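Long-range contacts in CS1 fimbrial subunit A (Escherichia coli, PDB 4HJI), which builds the CS1 pilus, a polar surface filament with which enterotoxigenic bacteria colonise the epithelium of host organs: residues E51-N62 with N119-H130; V70-L78 with I88-G96. All coordinates share one frame; numbering follows the deposited sequence. Where two conformers were deposited one is given.

The two contacts meet in one sheet of an immunoglobulin-like pilin, where strand 119-131 lies beside strand 87-94: H130 N with S91 O and S128 N with N93 O are probable hydrogen bonds. Contact 1 pairs two strands far apart in sequence along nearly their whole length, chiefly by a backbone ladder, with one serine hydroxyl replacing a main-chain acceptor and a threonine hydroxyl adding a second bond to a carbonyl; one face is largely buried, the other more polar and more exposed. Contact 2 is a more buried hairpin with just three backbone bonds, its remaining length held by apolar side chains. F94 and V92 of contact 2 pack on T57 and L127 of contact 1, so both serve the same core.

Contact 1. Residues E51-N62 with N119-H130; sequences EAHTINTVVHTN and NKVSSTQKLSIH
With OG between its backbone N and carbonyl carbon (chi1 74°), S122 turns its hydroxyl onto V59, and T57, likewise placed (chi1 68°), brings OG1 to the carbonyl of Q125. These two hydroxyls flank the break in an antiparallel ladder. V59 N donates an almost straight bond to S122 OG at 2.8 Å, the hydroxyl standing in for a main-chain acceptor where the register slips by one residue. S122 OG in turn gives its proton to S123 O, also 2.8 Å away, which fixes its rotation. S122 N still binds V59 O, so V59 is held through both of its backbone polar atoms.

On the other side of the break, Q125 O takes two bonds from T57, approached from opposite faces of its carbonyl plane. T57 N lies 2.9 Å from Q125 O, while T57 OG1 sits above the plane, at 2.7 Å from Q125 O. Beyond it, I55 with L127 and H53 with I129 form regular hydrogen-bonded pairs. Their side chains share the inward face with T57, whose CG2 crosses the L127 side chain, 3.9 Å from its CB.

The reverse face carries T54, N56, K126 and H60. In one of its two conformers V121 sets CG2 over the middle of the H60 imidazole, a CH-pi contact that is uncertain because it holds for that conformer alone. At the far end a water donates to both E51 O and I129 O, and A52 CB meets the H130 ring obliquely.

Strand 49-61 is bordered on its other side by strands 25-29 and 38-44, reached through backbone bonds such as V58 with L28 and E51 with T42. Strand 119-131 continues the sheet to strand 87-94, whose F94 also touches V59.

Contact 2. Residues V70-L78 with I88-G96; sequences VKLSADPVL and IPVSVNFAG
L78 and I88 form an antiparallel hydrogen-bonded pair, with L78 N to I88 O at 2.9 Å and I88 N to L78 O at 2.8 Å; the first chain arches away over 73-75, and at L72 and V70 it faces V92 and F94 through side chains only. The motif is a beta hairpin within an immunoglobulin-like sandwich, the fold of chaperone-usher pilins. A third backbone bond, from V90 N to P76 O at 3.1 Å, is more bent, and its donor is tilted 33° from the carbonyl plane; it closes the ladder where 73-76 leaves the sheet.

V90 sits where the ladder ends. Its CG1 and CB turn to the P76 ring, whose CG lies 4.0 Å from V90 CB, while the other branch, CG2, packs on L78 at 3.6 Å from CG. Both neighbours cross V90 at about a right angle, so the valine is wedged between proline and leucine. Two residues on, on the same side of the strand, V92 CG2 is touched by P76 CG and also by L72 CD2, bridging from the paired end to the far side of the arch.

At the other end, the F94 ring is carried inward by a first torsion that sets CG opposite the backbone N (chi1 178°). V70 CG2 approaches that ring obliquely, 4.1 Å from CD1, and A95 CB lies over one ring face toward the rim.

Strand 68-80 has three neighbours: V70 bonds to I104 of strand 104-106, K71 to I153 of strand 144-156, and V77 and L78 pair with strand 87-94. L99 covers V70, V92 and F94, and I129 of strand 119-131 meets V90. At the hairpin's non-hydrogen-bonded pair, V77 with P89, the CG1 methyl of V77 rests against I88 O, 3.2 Å away.

Contact 1. Residues E51-N62 with N119-H130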
# COMPACT_ATOMS: atom_id res chain seq x y z
N GLU A 51 -2.59 3.93 -14.17
CA GLU A 51 -1.17 3.67 -14.03
C GLU A 51 -0.94 3.12 -12.62
O GLU A 51 -1.65 3.47 -11.68
CB GLU A 51 -0.36 4.95 -14.22
CG GLU A 51 -0.48 5.60 -15.59
CD GLU A 51 0.20 4.81 -16.67
OE1 GLU A 51 -0.06 5.08 -17.86
OE2 GLU A 51 1.00 3.92 -16.32
N ALA A 52 0.06 2.26 -12.49
CA ALA A 52 0.48 1.87 -11.14
C ALA A 52 1.06 3.08 -10.44
O ALA A 52 1.66 3.95 -11.07
CB ALA A 52 1.51 0.75 -11.22
N HIS A 53 0.85 3.14 -9.14
CA HIS A 53 1.45 4.19 -8.33
C HIS A 53 2.46 3.57 -7.37
O HIS A 53 2.08 2.81 -6.48
CB HIS A 53 0.41 4.95 -7.55
CG HIS A 53 0.98 6.08 -6.76
ND1 HIS A 53 1.01 7.37 -7.24
CD2 HIS A 53 1.49 6.14 -5.50
CE1 HIS A 53 1.51 8.18 -6.31
NE2 HIS A 53 1.82 7.45 -5.25
N THR A 54 3.73 3.93 -7.54
CA THR A 54 4.81 3.34 -6.78
C THR A 54 5.43 4.34 -5.81
O THR A 54 5.71 5.51 -6.17
CB THR A 54 5.87 2.74 -7.73
OG1 THR A 54 5.24 1.74 -8.53
CG2 THR A 54 7.03 2.11 -6.96
N ILE A 55 5.60 3.89 -4.58
CA ILE A 55 6.16 4.67 -3.48
C ILE A 55 7.42 3.92 -3.02
O ILE A 55 7.35 2.73 -2.65
CB ILE A 55 5.17 4.79 -2.30
CG1 ILE A 55 3.84 5.43 -2.73
CG2 ILE A 55 5.77 5.59 -1.15
CD1 ILE A 55 2.76 5.46 -1.68
N ASN A 56 8.57 4.58 -3.09
CA ASN A 56 9.82 4.08 -2.54
C ASN A 56 9.78 4.24 -1.02
O ASN A 56 9.57 5.35 -0.52
CB ASN A 56 11.00 4.84 -3.16
CG ASN A 56 11.08 4.64 -4.66
OD1 ASN A 56 10.91 5.58 -5.46
ND2 ASN A 56 11.33 3.41 -5.07
N THR A 57 9.98 3.14 -0.30
CA THR A 57 9.83 3.14 1.16
C THR A 57 11.01 2.46 1.83
O THR A 57 11.82 1.79 1.18
CB THR A 57 8.58 2.36 1.59
OG1 THR A 57 8.76 0.97 1.29
CG2 THR A 57 7.37 2.85 0.84
N VAL A 58 11.10 2.62 3.15
CA VAL A 58 12.03 1.86 3.97
C VAL A 58 11.32 1.44 5.25
O VAL A 58 10.45 2.15 5.74
CB VAL A 58 13.31 2.64 4.34
CG1 VAL A 58 14.17 2.85 3.11
CG2 VAL A 58 12.99 3.97 5.04
N VAL A 59 11.70 0.26 5.76
CA VAL A 59 11.19 -0.23 7.01
C VAL A 59 12.15 0.16 8.13
O VAL A 59 13.35 -0.06 8.02
CB VAL A 59 11.01 -1.77 6.96
CG1 VAL A 59 10.59 -2.29 8.33
CG2 VAL A 59 9.99 -2.13 5.90
N HIS A 60 11.59 0.76 9.19
CA HIS A 60 12.34 1.04 10.41
C HIS A 60 11.96 0.05 11.48
O HIS A 60 10.79 -0.25 11.66
CB HIS A 60 11.98 2.40 10.96
CG HIS A 60 12.59 3.53 10.22
ND1 HIS A 60 13.24 4.56 10.86
CD2 HIS A 60 12.62 3.82 8.90
CE1 HIS A 60 13.68 5.42 9.96
NE2 HIS A 60 13.30 5.00 8.77
N THR A 61 12.94 -0.48 12.19
CA THR A 61 12.65 -1.40 13.28
C THR A 61 13.56 -1.16 14.46
O THR A 61 14.65 -0.61 14.29
CB THR A 61 12.77 -2.86 12.80
OG1 THR A 61 12.40 -3.76 13.85
CG2 THR A 61 14.20 -3.18 12.31
N ASN A 62 13.11 -1.60 15.63
CA ASN A 62 13.95 -1.64 16.83
C ASN A 62 14.60 -3.00 17.07
O ASN A 62 15.25 -3.19 18.09
CB ASN A 62 13.16 -1.21 18.07
CG ASN A 62 12.17 -2.26 18.55
OD1 ASN A 62 12.10 -3.38 18.01
ND2 ASN A 62 11.40 -1.90 19.57
N ASN A 119 18.75 2.34 16.00
CA ASN A 119 17.85 1.49 15.27
C ASN A 119 18.32 1.28 13.83
O ASN A 119 19.43 1.66 13.45
CB ASN A 119 16.43 2.03 15.37
CG ASN A 119 15.70 1.46 16.57
OD1 ASN A 119 14.48 1.51 16.65
ND2 ASN A 119 16.44 0.88 17.48
N LYS A 120 17.47 0.64 13.04
CA LYS A 120 17.89 -0.06 11.85
C LYS A 120 16.89 0.24 10.75
O LYS A 120 15.69 0.32 11.01
CB LYS A 120 17.93 -1.55 12.16
CG LYS A 120 19.10 -1.96 13.05
CD LYS A 120 20.28 -2.48 12.25
CE LYS A 120 21.30 -3.22 13.10
NZ LYS A 120 21.61 -2.54 14.39
N VAL A 121 17.40 0.47 9.54
CA VAL A 121 16.55 0.82 8.42
C VAL A 121 16.85 -0.10 7.25
O VAL A 121 18.02 -0.38 6.96
CB VAL A 121 16.68 2.33 7.97
CG1 VAL A 121 15.57 2.72 7.02
CG2 VAL A 121 16.80 3.27 9.15
N SER A 122 15.80 -0.55 6.58
CA SER A 122 15.94 -1.48 5.45
C SER A 122 16.46 -0.76 4.22
O SER A 122 16.43 0.46 4.14
CB SER A 122 14.57 -2.10 5.13
OG SER A 122 13.74 -1.15 4.49
N SER A 123 16.95 -1.52 3.24
CA SER A 123 17.16 -0.97 1.91
C SER A 123 15.79 -0.60 1.32
O SER A 123 14.75 -0.98 1.85
CB SER A 123 17.86 -1.99 1.01
OG SER A 123 17.10 -3.18 0.98
N THR A 124 15.80 0.13 0.21
CA THR A 124 14.56 0.59 -0.39
C THR A 124 13.67 -0.56 -0.86
O THR A 124 14.15 -1.49 -1.53
CB THR A 124 14.83 1.59 -1.55
OG1 THR A 124 15.58 2.69 -1.03
CG2 THR A 124 13.55 2.09 -2.15
N GLN A 125 12.40 -0.47 -0.48
CA GLN A 125 11.36 -1.41 -0.85
C GLN A 125 10.24 -0.68 -1.58
O GLN A 125 9.77 0.39 -1.17
CB GLN A 125 10.78 -2.10 0.37
CG GLN A 125 11.82 -2.64 1.34
CD GLN A 125 12.66 -3.77 0.76
OE1 GLN A 125 13.82 -3.95 1.15
NE2 GLN A 125 12.10 -4.52 -0.18
N LYS A 126 9.78 -1.28 -2.67
CA LYS A 126 8.71 -0.70 -3.46
C LYS A 126 7.35 -1.03 -2.86
O LYS A 126 7.05 -2.19 -2.57
CB LYS A 126 8.81 -1.17 -4.91
CG LYS A 126 10.07 -0.64 -5.57
CD LYS A 126 10.23 -1.08 -7.03
CE LYS A 126 11.48 -0.44 -7.62
NZ LYS A 126 11.59 0.99 -7.25
N LEU A 127 6.54 0.00 -2.65
CA LEU A 127 5.14 -0.15 -2.33
C LEU A 127 4.32 0.36 -3.52
O LEU A 127 4.41 1.54 -3.86
CB LEU A 127 4.80 0.66 -1.07
CG LEU A 127 3.32 0.69 -0.68
CD1 LEU A 127 2.79 -0.67 -0.25
CD2 LEU A 127 3.11 1.69 0.45
N SER A 128 3.56 -0.51 -4.17
CA SER A 128 2.80 -0.13 -5.38
C SER A 128 1.29 -0.38 -5.24
O SER A 128 0.87 -1.44 -4.75
CB SER A 128 3.31 -0.88 -6.64
OG SER A 128 3.67 -2.17 -6.19
N ILE A 129 0.51 0.59 -5.70
CA ILE A 129 -0.95 0.56 -5.65
C ILE A 129 -1.46 0.48 -7.09
O ILE A 129 -1.09 1.31 -7.91
CB ILE A 129 -1.50 1.81 -4.91
CG1 ILE A 129 -0.99 1.79 -3.47
CG2 ILE A 129 -3.02 1.87 -4.98
CD1 ILE A 129 -1.30 3.03 -2.70
N HIS A 130 -2.34 -0.49 -7.35
CA HIS A 130 -2.77 -0.93 -8.71
C HIS A 130 -4.31 -1.01 -8.77
O HIS A 130 -4.87 -2.08 -8.50
CB HIS A 130 -2.21 -2.32 -9.11
CG HIS A 130 -0.73 -2.45 -8.97
ND1 HIS A 130 0.14 -2.16 -9.99
CD2 HIS A 130 0.05 -2.82 -7.91
CE1 HIS A 130 1.38 -2.35 -9.59
NE2 HIS A 130 1.35 -2.76 -8.33
O HOH W 1 -3.21 2.21 -9.81

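Contact 2. Residues V70-L78 with I88-G96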
# COMPACT_ATOMS: atom_id res chain seq x y z
N VAL A 70 3.30 -8.09 7.08
CA VAL A 70 2.58 -7.03 6.39
C VAL A 70 1.30 -7.56 5.81
O VAL A 70 1.28 -8.62 5.16
CB VAL A 70 3.41 -6.45 5.25
CG1 VAL A 70 2.77 -5.17 4.73
CG2 VAL A 70 4.82 -6.17 5.74
N LYS A 71 0.23 -6.82 6.02
CA LYS A 71 -1.07 -7.19 5.49
C LYS A 71 -1.91 -5.95 5.27
O LYS A 71 -1.50 -4.85 5.67
CB LYS A 71 -1.78 -8.15 6.46
CG LYS A 71 -2.15 -7.50 7.78
CD LYS A 71 -2.71 -8.50 8.78
CE LYS A 71 -3.28 -7.75 9.97
NZ LYS A 71 -3.65 -8.60 11.12
N LEU A 72 -3.06 -6.13 4.64
CA LEU A 72 -4.08 -5.09 4.50
C LEU A 72 -5.17 -5.36 5.52
O LEU A 72 -5.46 -6.49 5.85
CB LEU A 72 -4.70 -5.11 3.11
CG LEU A 72 -3.71 -4.97 1.96
CD1 LEU A 72 -4.34 -5.30 0.61
CD2 LEU A 72 -3.10 -3.58 1.96
N SER A 73 -5.79 -4.31 6.05
CA SER A 73 -6.86 -4.50 7.02
C SER A 73 -8.18 -4.85 6.34
O SER A 73 -9.11 -5.31 6.99
CB SER A 73 -7.07 -3.22 7.84
OG SER A 73 -7.73 -2.27 7.05
N ALA A 74 -8.26 -4.61 5.03
CA ALA A 74 -9.46 -4.91 4.27
C ALA A 74 -9.05 -4.93 2.83
O ALA A 74 -8.04 -4.32 2.46
CB ALA A 74 -10.53 -3.85 4.51
N ASP A 75 -9.82 -5.66 2.02
CA ASP A 75 -9.66 -5.65 0.57
C ASP A 75 -9.95 -4.26 0.08
O ASP A 75 -11.09 -3.79 0.20
CB ASP A 75 -10.69 -6.56 -0.10
CG ASP A 75 -10.33 -8.01 -0.03
OD1 ASP A 75 -9.19 -8.33 0.39
OD2 ASP A 75 -11.18 -8.86 -0.43
N PRO A 76 -8.93 -3.57 -0.47
CA PRO A 76 -9.18 -2.22 -0.91
C PRO A 76 -9.92 -2.16 -2.24
O PRO A 76 -9.63 -2.92 -3.17
CB PRO A 76 -7.78 -1.62 -1.00
CG PRO A 76 -6.87 -2.76 -1.23
CD PRO A 76 -7.54 -3.99 -0.70
N VAL A 77 -10.91 -1.27 -2.29
CA VAL A 77 -11.68 -1.00 -3.47
C VAL A 77 -11.91 0.50 -3.61
O VAL A 77 -12.01 1.19 -2.60
CB VAL A 77 -13.02 -1.75 -3.44
CG1 VAL A 77 -13.73 -1.60 -4.76
CG2 VAL A 77 -12.81 -3.24 -3.23
N LEU A 78 -11.98 1.00 -4.84
CA LEU A 78 -12.38 2.38 -5.08
C LEU A 78 -13.82 2.38 -5.55
O LEU A 78 -14.16 1.75 -6.57
CB LEU A 78 -11.50 3.04 -6.14
CG LEU A 78 -10.00 2.87 -6.00
CD1 LEU A 78 -9.33 3.62 -7.13
CD2 LEU A 78 -9.49 3.36 -4.64
N ILE A 88 -14.01 -0.46 -8.23
CA ILE A 88 -12.79 -0.85 -8.94
C ILE A 88 -11.87 -1.53 -7.93
O ILE A 88 -11.48 -0.91 -6.94
CB ILE A 88 -12.06 0.37 -9.55
CG1 ILE A 88 -12.97 1.12 -10.53
CG2 ILE A 88 -10.76 -0.06 -10.21
CD1 ILE A 88 -12.41 2.45 -10.99
N PRO A 89 -11.51 -2.81 -8.15
CA PRO A 89 -10.63 -3.48 -7.19
C PRO A 89 -9.20 -2.94 -7.21
O PRO A 89 -8.71 -2.50 -8.26
CB PRO A 89 -10.66 -4.95 -7.63
CG PRO A 89 -10.92 -4.86 -9.07
CD PRO A 89 -11.84 -3.70 -9.29
N VAL A 90 -8.56 -2.91 -6.04
CA VAL A 90 -7.20 -2.40 -5.91
C VAL A 90 -6.31 -3.52 -5.41
O VAL A 90 -6.70 -4.26 -4.50
CB VAL A 90 -7.13 -1.22 -4.91
CG1 VAL A 90 -5.69 -0.81 -4.60
CG2 VAL A 90 -7.90 -0.02 -5.44
N SER A 91 -5.13 -3.64 -6.03
CA SER A 91 -4.07 -4.54 -5.62
C SER A 91 -2.93 -3.72 -5.05
O SER A 91 -2.66 -2.61 -5.51
CB SER A 91 -3.59 -5.36 -6.83
OG SER A 91 -4.60 -6.27 -7.24
N VAL A 92 -2.27 -4.26 -4.02
CA VAL A 92 -1.13 -3.62 -3.40
C VAL A 92 0.02 -4.59 -3.28
O VAL A 92 -0.18 -5.74 -2.86
CB VAL A 92 -1.49 -3.09 -1.99
CG1 VAL A 92 -0.31 -2.34 -1.41
CG2 VAL A 92 -2.74 -2.25 -2.05
N ASN A 93 1.19 -4.17 -3.76
CA ASN A 93 2.39 -5.01 -3.69
C ASN A 93 3.39 -4.31 -2.78
O ASN A 93 3.49 -3.09 -2.79
CB ASN A 93 3.07 -5.19 -5.06
CG ASN A 93 2.29 -6.05 -6.04
OD1 ASN A 93 1.09 -6.24 -5.92
ND2 ASN A 93 3.00 -6.61 -7.01
N PHE A 94 4.12 -5.09 -2.00
CA PHE A 94 5.16 -4.56 -1.14
C PHE A 94 6.37 -5.47 -1.21
O PHE A 94 6.24 -6.69 -1.10
CB PHE A 94 4.70 -4.44 0.32
CG PHE A 94 5.77 -3.94 1.23
CD1 PHE A 94 6.32 -4.73 2.21
CD2 PHE A 94 6.24 -2.63 1.10
CE1 PHE A 94 7.33 -4.25 3.05
CE2 PHE A 94 7.26 -2.15 1.91
CZ PHE A 94 7.80 -2.95 2.88
N ALA A 95 7.54 -4.88 -1.42
CA ALA A 95 8.77 -5.66 -1.49
C ALA A 95 8.64 -6.80 -2.50
O ALA A 95 9.17 -7.89 -2.27
CB ALA A 95 9.12 -6.21 -0.11
N GLY A 96 7.91 -6.56 -3.59
CA GLY A 96 7.78 -7.54 -4.67
C GLY A 96 6.82 -8.69 -4.38
O GLY A 96 6.81 -9.67 -5.11